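Long-range contacts in periplasmic molybdate-binding protein (Azotobacter vinelandii, PDB 1ATG), which binds the oxyanions molybdate and tungstate in the periplasm, probably to hand them to an ABC transporter for uptake: residues 36-44 / 52-63; 144-152 / 161-169. One frame throughout, in Å; residues are numbered along the deposited sequence.

Contact 1. Residues 36-44 / 52-63; sequences SGPVYAQIV and FFSADEKSPEKL. With WO4 (tungstate(VI)ion), chain B; EDO (1,2-ethanediol), chain F.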
loop_
_atom_site.group_PDB
_atom_site.type_symbol
_atom_site.label_atom_id
_atom_site.label_comp_id
_atom_site.label_asym_id
_atom_site.label_seq_id
_atom_site.Cartn_x
_atom_site.Cartn_y
_atom_site.Cartn_z
ATOM N N SER A 36 -1.061 6.325 -4.656
ATOM C CA SER A 36 -1.155 7.466 -3.758
ATOM C C SER A 36 -0.982 8.808 -4.445
ATOM O O SER A 36 -1.732 9.757 -4.173
ATOM C CB SER A 36 -0.108 7.338 -2.638
ATOM O OG SER A 36 -0.397 6.198 -1.828
ATOM N N GLY A 37 -0.031 8.919 -5.365
ATOM C CA GLY A 37 0.235 10.162 -6.088
ATOM C C GLY A 37 -0.980 10.631 -6.864
ATOM O O GLY A 37 -1.497 11.743 -6.667
ATOM N N PRO A 38 -1.467 9.824 -7.790
ATOM C CA PRO A 38 -2.630 10.175 -8.594
ATOM C C PRO A 38 -3.852 10.451 -7.737
ATOM O O PRO A 38 -4.636 11.368 -8.059
ATOM C CB PRO A 38 -2.846 9.018 -9.552
ATOM C CG PRO A 38 -1.596 8.228 -9.515
ATOM C CD PRO A 38 -0.859 8.556 -8.252
ATOM N N VAL A 39 -4.066 9.688 -6.657
ATOM C CA VAL A 39 -5.219 9.966 -5.792
ATOM C C VAL A 39 -5.065 11.333 -5.140
ATOM O O VAL A 39 -6.055 12.091 -5.108
ATOM C CB VAL A 39 -5.432 8.854 -4.759
ATOM C CG1 VAL A 39 -6.505 9.250 -3.747
ATOM C CG2 VAL A 39 -5.819 7.551 -5.431
ATOM N N TYR A 40 -3.888 11.674 -4.670
ATOM C CA TYR A 40 -3.618 13.002 -4.133
ATOM C C TYR A 40 -3.988 14.056 -5.187
ATOM O O TYR A 40 -4.654 15.036 -4.852
ATOM C CB TYR A 40 -2.131 13.111 -3.782
ATOM C CG TYR A 40 -1.668 14.544 -3.629
ATOM C CD1 TYR A 40 -1.843 15.218 -2.426
ATOM C CD2 TYR A 40 -1.083 15.235 -4.685
ATOM C CE1 TYR A 40 -1.451 16.537 -2.276
ATOM C CE2 TYR A 40 -0.685 16.550 -4.545
ATOM C CZ TYR A 40 -0.869 17.193 -3.341
ATOM O OH TYR A 40 -0.471 18.509 -3.215
ATOM N N ALA A 41 -3.518 13.854 -6.424
ATOM C CA ALA A 41 -3.801 14.841 -7.472
ATOM C C ALA A 41 -5.282 14.951 -7.755
ATOM O O ALA A 41 -5.769 16.073 -8.033
ATOM C CB ALA A 41 -3.021 14.516 -8.732
ATOM N N GLN A 42 -6.024 13.864 -7.717
ATOM C CA GLN A 42 -7.458 13.888 -7.914
ATOM C C GLN A 42 -8.112 14.681 -6.793
ATOM O O GLN A 42 -9.038 15.464 -7.064
ATOM C CB GLN A 42 -8.040 12.477 -7.944
ATOM C CG GLN A 42 -7.746 11.687 -9.209
ATOM C CD GLN A 42 -8.196 10.244 -9.090
ATOM O OE1 GLN A 42 -9.113 9.801 -9.776
ATOM N NE2 GLN A 42 -7.539 9.501 -8.205
ATOM N N ILE A 43 -7.668 14.499 -5.550
ATOM C CA ILE A 43 -8.245 15.253 -4.431
ATOM C C ILE A 43 -7.976 16.738 -4.594
ATOM O O ILE A 43 -8.907 17.533 -4.348
ATOM C CB ILE A 43 -7.766 14.696 -3.081
ATOM C CG1 ILE A 43 -8.352 13.289 -2.902
ATOM C CG2 ILE A 43 -8.166 15.611 -1.930
ATOM C CD1 ILE A 43 -7.710 12.476 -1.787
ATOM N N VAL A 44 -6.759 17.126 -4.935
ATOM C CA VAL A 44 -6.433 18.537 -5.158
ATOM C C VAL A 44 -7.283 19.081 -6.301
ATOM O O VAL A 44 -7.648 20.270 -6.289
ATOM C CB VAL A 44 -4.942 18.723 -5.480
ATOM C CG1 VAL A 44 -4.612 20.136 -5.963
ATOM C CG2 VAL A 44 -4.051 18.385 -4.289
ATOM N N PHE A 52 -9.387 9.637 2.636
ATOM C CA PHE A 52 -8.280 9.160 1.821
ATOM C C PHE A 52 -7.285 8.404 2.714
ATOM O O PHE A 52 -6.773 8.948 3.672
ATOM C CB PHE A 52 -7.576 10.334 1.141
ATOM C CG PHE A 52 -6.270 10.074 0.452
ATOM C CD1 PHE A 52 -5.981 8.928 -0.276
ATOM C CD2 PHE A 52 -5.291 11.055 0.522
ATOM C CE1 PHE A 52 -4.748 8.778 -0.892
ATOM C CE2 PHE A 52 -4.064 10.905 -0.106
ATOM C CZ PHE A 52 -3.794 9.760 -0.821
ATOM N N PHE A 53 -7.002 7.161 2.302
ATOM C CA PHE A 53 -5.959 6.332 2.880
ATOM C C PHE A 53 -4.762 6.334 1.914
ATOM O O PHE A 53 -4.849 5.763 0.820
ATOM C CB PHE A 53 -6.419 4.891 3.078
ATOM C CG PHE A 53 -7.451 4.745 4.159
ATOM C CD1 PHE A 53 -7.103 4.730 5.493
ATOM C CD2 PHE A 53 -8.789 4.630 3.821
ATOM C CE1 PHE A 53 -8.052 4.614 6.488
ATOM C CE2 PHE A 53 -9.759 4.495 4.811
ATOM C CZ PHE A 53 -9.381 4.489 6.141
ATOM N N SER A 54 -3.693 6.998 2.317
ATOM C CA SER A 54 -2.502 7.002 1.464
ATOM C C SER A 54 -1.560 5.853 1.825
ATOM O O SER A 54 -1.687 5.300 2.946
ATOM C CB SER A 54 -1.760 8.325 1.645
ATOM O OG SER A 54 -0.717 8.414 0.685
ATOM N N ALA A 55 -0.570 5.559 0.990
ATOM C CA ALA A 55 0.475 4.608 1.345
ATOM C C ALA A 55 1.685 5.341 1.922
ATOM O O ALA A 55 2.696 4.696 2.186
ATOM C CB ALA A 55 0.910 3.789 0.133
ATOM N N ASP A 56 1.592 6.649 2.151
ATOM C CA ASP A 56 2.676 7.420 2.732
ATOM C C ASP A 56 2.098 8.491 3.663
ATOM O O ASP A 56 0.913 8.572 3.933
ATOM C CB ASP A 56 3.548 8.061 1.654
ATOM C CG ASP A 56 2.905 9.127 0.810
ATOM O OD1 ASP A 56 1.784 9.599 1.069
ATOM O OD2 ASP A 56 3.564 9.496 -0.219
ATOM N N GLU A 57 3.006 9.296 4.186
ATOM C CA GLU A 57 2.712 10.445 5.015
ATOM C C GLU A 57 2.720 11.710 4.155
ATOM O O GLU A 57 1.960 12.646 4.408
ATOM C CB GLU A 57 3.751 10.651 6.113
ATOM C CG GLU A 57 4.033 9.455 6.991
ATOM C CD GLU A 57 4.741 9.854 8.273
ATOM O OE1 GLU A 57 4.023 10.282 9.205
ATOM O OE2 GLU A 57 5.978 9.747 8.321
ATOM N N LYS A 58 3.564 11.748 3.130
ATOM C CA LYS A 58 3.725 12.932 2.295
ATOM C C LYS A 58 2.430 13.439 1.694
ATOM O O LYS A 58 2.170 14.662 1.813
ATOM C CB LYS A 58 4.742 12.649 1.177
ATOM C CG LYS A 58 5.008 13.814 0.234
ATOM C CD LYS A 58 5.881 13.389 -0.939
ATOM C CE LYS A 58 5.072 12.673 -2.006
ATOM N NZ LYS A 58 5.909 12.348 -3.199
ATOM N N SER A 59 1.623 12.604 1.051
ATOM C CA SER A 59 0.403 13.103 0.411
ATOM C C SER A 59 -0.569 13.650 1.433
ATOM O O SER A 59 -0.988 14.808 1.290
ATOM C CB SER A 59 -0.198 12.133 -0.589
ATOM O OG SER A 59 0.568 12.189 -1.804
ATOM N N PRO A 60 -0.914 12.933 2.494
ATOM C CA PRO A 60 -1.764 13.471 3.546
ATOM C C PRO A 60 -1.193 14.750 4.129
ATOM O O PRO A 60 -1.958 15.704 4.386
ATOM C CB PRO A 60 -1.817 12.337 4.574
ATOM C CG PRO A 60 -1.709 11.120 3.705
ATOM C CD PRO A 60 -0.611 11.495 2.719
ATOM N N GLU A 61 0.093 14.850 4.391
ATOM C CA GLU A 61 0.719 16.058 4.929
ATOM C C GLU A 61 0.566 17.232 3.974
ATOM O O GLU A 61 0.178 18.337 4.410
ATOM C CB GLU A 61 2.202 15.837 5.208
ATOM C CG GLU A 61 2.495 14.989 6.428
ATOM C CD GLU A 61 3.928 14.511 6.528
ATOM O OE1 GLU A 61 4.697 14.648 5.557
ATOM O OE2 GLU A 61 4.295 13.980 7.603
ATOM N N LYS A 62 0.782 17.031 2.683
ATOM C CA LYS A 62 0.594 18.089 1.694
ATOM C C LYS A 62 -0.853 18.539 1.636
ATOM O O LYS A 62 -1.116 19.757 1.595
ATOM C CB LYS A 62 1.062 17.625 0.313
ATOM C CG LYS A 62 2.571 17.526 0.186
ATOM C CD LYS A 62 3.007 16.705 -1.012
ATOM C CE LYS A 62 2.806 17.422 -2.334
ATOM N NZ LYS A 62 2.992 16.496 -3.489
ATOM N N LEU A 63 -1.811 17.622 1.684
ATOM C CA LEU A 63 -3.222 17.975 1.679
ATOM C C LEU A 63 -3.563 18.811 2.910
ATOM O O LEU A 63 -4.335 19.776 2.815
ATOM C CB LEU A 63 -4.107 16.726 1.646
ATOM C CG LEU A 63 -4.062 15.952 0.323
ATOM C CD1 LEU A 63 -4.785 14.630 0.499
ATOM C CD2 LEU A 63 -4.660 16.774 -0.816
HETATM W W WO4 B . 0.476 2.320 -3.562
HETATM O O1 WO4 B . 0.011 1.632 -5.133
HETATM O O2 WO4 B . -0.351 1.528 -2.267
HETATM O O3 WO4 B . 2.211 2.141 -3.280
HETATM O O4 WO4 B . 0.096 4.049 -3.487
HETATM C C1 EDO F . -9.019 6.618 -7.851
HETATM O O1 EDO F . -9.637 7.933 -7.367
HETATM C C2 EDO F . -9.774 5.900 -8.982
HETATM O O2 EDO F . -9.878 6.868 -10.208
#
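Val39 and Ile43 pack obliquely against the ring of Phe52 in the tight part of this contact: Val39 CG1 comes within 3.4 Å of Phe52 CE1, and Ile43 CD1 sits 3.6 Å from Phe52 CG. Val39 sends that methyl there by setting it opposite its backbone N (chi1 172°). Equally close, Tyr40 CE1 lies 3.5 Å from CD2 of buried Leu63. One helical turn before Val39, buried Ser36 OG accepts from Ala55 N (2.9 Å, N-H...O 159°) and donates to O4 of the tungstate at 2.8 Å. Ser36 N reaches the same O4, so a single residue grips that oxygen twice. Helix 36-44 is the crossover of a beta-alpha-beta unit in the periplasmic binding protein fold, linking parallel strands 29-34 and 51-53. Helix 58-63 runs almost parallel beside it; the turn that leads into it is capped by Asp56 OD1, which Ser54 OG and Ser59 N reach from opposite faces of the carboxylate. The looser, partly exposed edge belongs to Lys62, whose NZ reaches over the outer part of the Tyr40 ring in an off-centre cation-pi contact, 4.3 Å from the centroid; the Tyr40 hydroxyl bonds to Gln66. An alanine in place of Tyr40 removes the ring, which would probably open a gap beside Leu63 and leave the Lys62 ammonium and Gln66 OE1 without their mate.

Contact 2. Residues 144-152 / 161-169; sequences NSVGQAHSQ and GFVALAQII. With WO4 (tungstate(VI)ion), chain B; SO4 (sulfate ion), chain D; EDO (1,2-ethanediol), chain E.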
loop_
_atom_site.group_PDB
_atom_site.type_symbol
_atom_site.label_atom_id
_atom_site.label_comp_id
_atom_site.label_asym_id
_atom_site.label_seq_id
_atom_site.Cartn_x
_atom_site.Cartn_y
_atom_site.Cartn_z
ATOM N N ASN A 144 1.950 0.823 -12.567
ATOM C CA ASN A 144 1.382 2.120 -12.205
ATOM C C ASN A 144 0.833 2.177 -10.792
ATOM O O ASN A 144 0.377 3.234 -10.380
ATOM C CB ASN A 144 0.349 2.591 -13.234
ATOM C CG ASN A 144 -0.894 1.740 -13.248
ATOM O OD1 ASN A 144 -1.116 0.861 -12.414
ATOM N ND2 ASN A 144 -1.750 2.024 -14.239
ATOM N N SER A 145 0.954 1.081 -10.047
ATOM C CA SER A 145 0.492 1.000 -8.668
ATOM C C SER A 145 1.037 -0.315 -8.108
ATOM O O SER A 145 1.405 -1.199 -8.891
ATOM C CB SER A 145 -1.028 0.997 -8.585
ATOM O OG SER A 145 -1.543 -0.244 -9.006
ATOM N N VAL A 146 1.006 -0.457 -6.771
ATOM C CA VAL A 146 1.409 -1.766 -6.235
ATOM C C VAL A 146 0.335 -2.803 -6.501
ATOM O O VAL A 146 0.624 -4.006 -6.576
ATOM C CB VAL A 146 1.861 -1.690 -4.777
ATOM C CG1 VAL A 146 0.711 -1.580 -3.799
ATOM C CG2 VAL A 146 2.724 -2.901 -4.418
ATOM N N GLY A 147 -0.915 -2.397 -6.692
ATOM C CA GLY A 147 -1.962 -3.302 -7.160
ATOM C C GLY A 147 -1.547 -3.932 -8.496
ATOM O O GLY A 147 -1.629 -5.149 -8.686
ATOM N N GLN A 148 -1.059 -3.117 -9.425
ATOM C CA GLN A 148 -0.605 -3.649 -10.710
ATOM C C GLN A 148 0.672 -4.461 -10.562
ATOM O O GLN A 148 0.783 -5.525 -11.187
ATOM C CB GLN A 148 -0.443 -2.526 -11.731
ATOM C CG GLN A 148 0.046 -3.027 -13.087
ATOM C CD GLN A 148 -0.009 -1.942 -14.141
ATOM O OE1 GLN A 148 0.873 -1.097 -14.281
ATOM N NE2 GLN A 148 -1.092 -1.950 -14.924
ATOM N N ALA A 149 1.629 -4.065 -9.710
ATOM C CA ALA A 149 2.824 -4.879 -9.500
ATOM C C ALA A 149 2.429 -6.265 -8.991
ATOM O O ALA A 149 2.969 -7.274 -9.436
ATOM C CB ALA A 149 3.763 -4.183 -8.535
ATOM N N HIS A 150 1.490 -6.268 -8.032
ATOM C CA HIS A 150 1.015 -7.552 -7.516
ATOM C C HIS A 150 0.330 -8.395 -8.591
ATOM O O HIS A 150 0.597 -9.592 -8.686
ATOM C CB HIS A 150 0.072 -7.307 -6.321
ATOM C CG HIS A 150 -0.615 -8.575 -5.919
ATOM N ND1 HIS A 150 -1.911 -8.830 -6.299
ATOM C CD2 HIS A 150 -0.179 -9.652 -5.224
ATOM C CE1 HIS A 150 -2.257 -10.029 -5.845
ATOM N NE2 HIS A 150 -1.235 -10.547 -5.199
ATOM N N SER A 151 -0.537 -7.785 -9.392
ATOM C CA SER A 151 -1.215 -8.488 -10.473
ATOM C C SER A 151 -0.224 -9.121 -11.449
ATOM O O SER A 151 -0.338 -10.290 -11.846
ATOM C CB SER A 151 -2.079 -7.501 -11.288
ATOM O OG SER A 151 -2.544 -8.205 -12.437
ATOM N N GLN A 152 0.769 -8.337 -11.840
ATOM C CA GLN A 152 1.776 -8.814 -12.785
ATOM C C GLN A 152 2.577 -9.965 -12.225
ATOM O O GLN A 152 2.939 -10.913 -12.931
ATOM C CB GLN A 152 2.710 -7.668 -13.148
ATOM C CG GLN A 152 2.066 -6.553 -13.948
ATOM C CD GLN A 152 1.301 -7.014 -15.173
ATOM O OE1 GLN A 152 1.854 -7.665 -16.057
ATOM N NE2 GLN A 152 0.010 -6.705 -15.244
ATOM N N GLY A 161 8.439 -9.520 -8.085
ATOM C CA GLY A 161 7.778 -8.235 -7.888
ATOM C C GLY A 161 7.961 -7.759 -6.460
ATOM O O GLY A 161 8.107 -8.554 -5.536
ATOM N N PHE A 162 7.938 -6.434 -6.303
ATOM C CA PHE A 162 7.905 -5.813 -4.979
ATOM C C PHE A 162 6.462 -5.440 -4.681
ATOM O O PHE A 162 5.836 -4.637 -5.385
ATOM C CB PHE A 162 8.811 -4.594 -4.895
ATOM C CG PHE A 162 10.240 -4.886 -4.555
ATOM C CD1 PHE A 162 10.569 -5.504 -3.361
ATOM C CD2 PHE A 162 11.269 -4.546 -5.425
ATOM C CE1 PHE A 162 11.884 -5.760 -3.037
ATOM C CE2 PHE A 162 12.584 -4.783 -5.098
ATOM C CZ PHE A 162 12.909 -5.402 -3.903
ATOM N N VAL A 163 5.894 -6.106 -3.663
ATOM C CA VAL A 163 4.485 -5.983 -3.334
ATOM C C VAL A 163 4.272 -5.704 -1.854
ATOM O O VAL A 163 5.232 -5.663 -1.079
ATOM C CB VAL A 163 3.719 -7.263 -3.753
ATOM C CG1 VAL A 163 3.884 -7.593 -5.238
ATOM C CG2 VAL A 163 4.152 -8.460 -2.914
ATOM N N ALA A 164 3.032 -5.501 -1.466
ATOM C CA ALA A 164 2.674 -5.311 -0.070
ATOM C C ALA A 164 2.361 -6.669 0.539
ATOM O O ALA A 164 1.694 -7.513 -0.055
ATOM C CB ALA A 164 1.450 -4.413 0.026
ATOM N N LEU A 165 2.729 -6.863 1.802
ATOM C CA LEU A 165 2.419 -8.131 2.470
ATOM C C LEU A 165 0.938 -8.416 2.467
ATOM O O LEU A 165 0.490 -9.551 2.263
ATOM C CB LEU A 165 2.977 -8.098 3.899
ATOM C CG LEU A 165 2.659 -9.333 4.763
ATOM C CD1 LEU A 165 3.126 -10.620 4.112
ATOM C CD2 LEU A 165 3.310 -9.186 6.138
ATOM N N ALA A 166 0.086 -7.406 2.676
ATOM C CA ALA A 166 -1.348 -7.595 2.708
ATOM C C ALA A 166 -1.877 -8.243 1.446
ATOM O O ALA A 166 -2.901 -8.929 1.480
ATOM C CB ALA A 166 -2.043 -6.245 2.896
ATOM N N GLN A 167 -1.247 -8.018 0.290
ATOM C CA GLN A 167 -1.722 -8.564 -0.964
ATOM C C GLN A 167 -1.460 -10.045 -1.128
ATOM O O GLN A 167 -2.044 -10.674 -2.027
ATOM C CB GLN A 167 -1.047 -7.821 -2.130
ATOM C CG GLN A 167 -1.416 -6.348 -2.187
ATOM C CD GLN A 167 -0.543 -5.654 -3.220
ATOM O OE1 GLN A 167 0.681 -5.750 -3.172
ATOM N NE2 GLN A 167 -1.170 -4.940 -4.155
ATOM N N ILE A 168 -0.573 -10.627 -0.331
ATOM C CA ILE A 168 -0.189 -12.022 -0.520
ATOM C C ILE A 168 -0.383 -12.899 0.697
ATOM O O ILE A 168 -0.387 -14.139 0.561
ATOM C CB ILE A 168 1.265 -12.145 -1.027
ATOM C CG1 ILE A 168 2.285 -11.613 -0.023
ATOM C CG2 ILE A 168 1.417 -11.464 -2.384
ATOM C CD1 ILE A 168 3.728 -11.731 -0.499
ATOM N N ILE A 169 -0.556 -12.322 1.874
ATOM C CA ILE A 169 -0.719 -13.126 3.098
ATOM C C ILE A 169 -2.096 -13.758 3.071
ATOM O O ILE A 169 -3.084 -13.166 2.677
ATOM C CB ILE A 169 -0.434 -12.278 4.341
ATOM C CG1 ILE A 169 -0.309 -13.167 5.588
ATOM C CG2 ILE A 169 -1.526 -11.231 4.575
ATOM C CD1 ILE A 169 0.229 -12.422 6.791
HETATM W W WO4 B . 0.476 2.320 -3.562
HETATM O O1 WO4 B . 0.011 1.632 -5.133
HETATM O O2 WO4 B . -0.351 1.528 -2.267
HETATM O O3 WO4 B . 2.211 2.141 -3.280
HETATM O O4 WO4 B . 0.096 4.049 -3.487
HETATM S S SO4 D . -3.369 -5.025 -13.928
HETATM O O1 SO4 D . -4.611 -5.849 -14.137
HETATM O O2 SO4 D . -2.188 -5.944 -13.969
HETATM O O3 SO4 D . -3.444 -4.340 -12.597
HETATM O O4 SO4 D . -3.250 -4.003 -15.012
HETATM C C1 EDO E . -6.048 -11.663 6.475
HETATM O O1 EDO E . -7.395 -11.883 5.772
HETATM C C2 EDO E . -4.850 -12.355 5.798
HETATM O O2 EDO E . -5.070 -12.304 4.246
HETATM O O HOH W 1 -1.675 -13.006 -4.222
#
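The His150 ring carries Gln167 CB on one face, 3.7 Å above its plane, while its edge meets Ile168 CG2 and, in plane, a water 2.7 Å from His150 NE2, which donates to Gln167 O. Trp85 brings a further ring to this histidine, nearly parallel to it. The unit is a beta-alpha-beta crossover of the periplasmic binding protein fold: helix 146-154 links strands 140-143 and 160-164. The side chains of His150 and Gln167 run past one another in opposing senses, the Gln167 amide turned 35° from the imidazole and working with both its ends. Its NE2 donates to Val146 O (3.2 Å), which lies close to the amide plane, and its OE1 takes the N-H of Ala164 at 2.9 Å. Those two bonds fix the rotation of the amide and tie the helix to the chain leaving the strand. Val146 O also accepts from His150 N, on the other face of its carbonyl plane. On the strand side of the helix, Val163 CG1 packs 3.7 Å from His150 CA. Val146 divides its methyls: CG2 rests 3.7 Å from Phe162 O, while CG1, set between the backbone N and carbonyl carbon (chi1 77°), turns to the tungstate. Ser145 OG caps the first turn by accepting from Gln148 N, and at that same helix start Val146 N donates to tungstate O1 at 2.8 Å in an almost straight bond (174°).

Contact 1 comes wholly ahead of contact 2 in the sequence, and the two lie in the two different domains that meet at the anion. Their centres are 19 Å apart; their nearest atoms come to about 5 Å without touching. Each pairs a crossover helix with the parallel strand it leads into, 51-53 in one domain and 160-164 in the other. The long strand 75-86 pairs with 160-164 and with 191-196, and 191-196 in turn pairs antiparallel with 51-53. Both helices begin at the tungstate, so Ser36 from one domain and Val146 from the other donate to the same ion. Thr8, Asn9 and Tyr117 add further bonds, consistent with an oxyanion held in the cleft between the closed lobes.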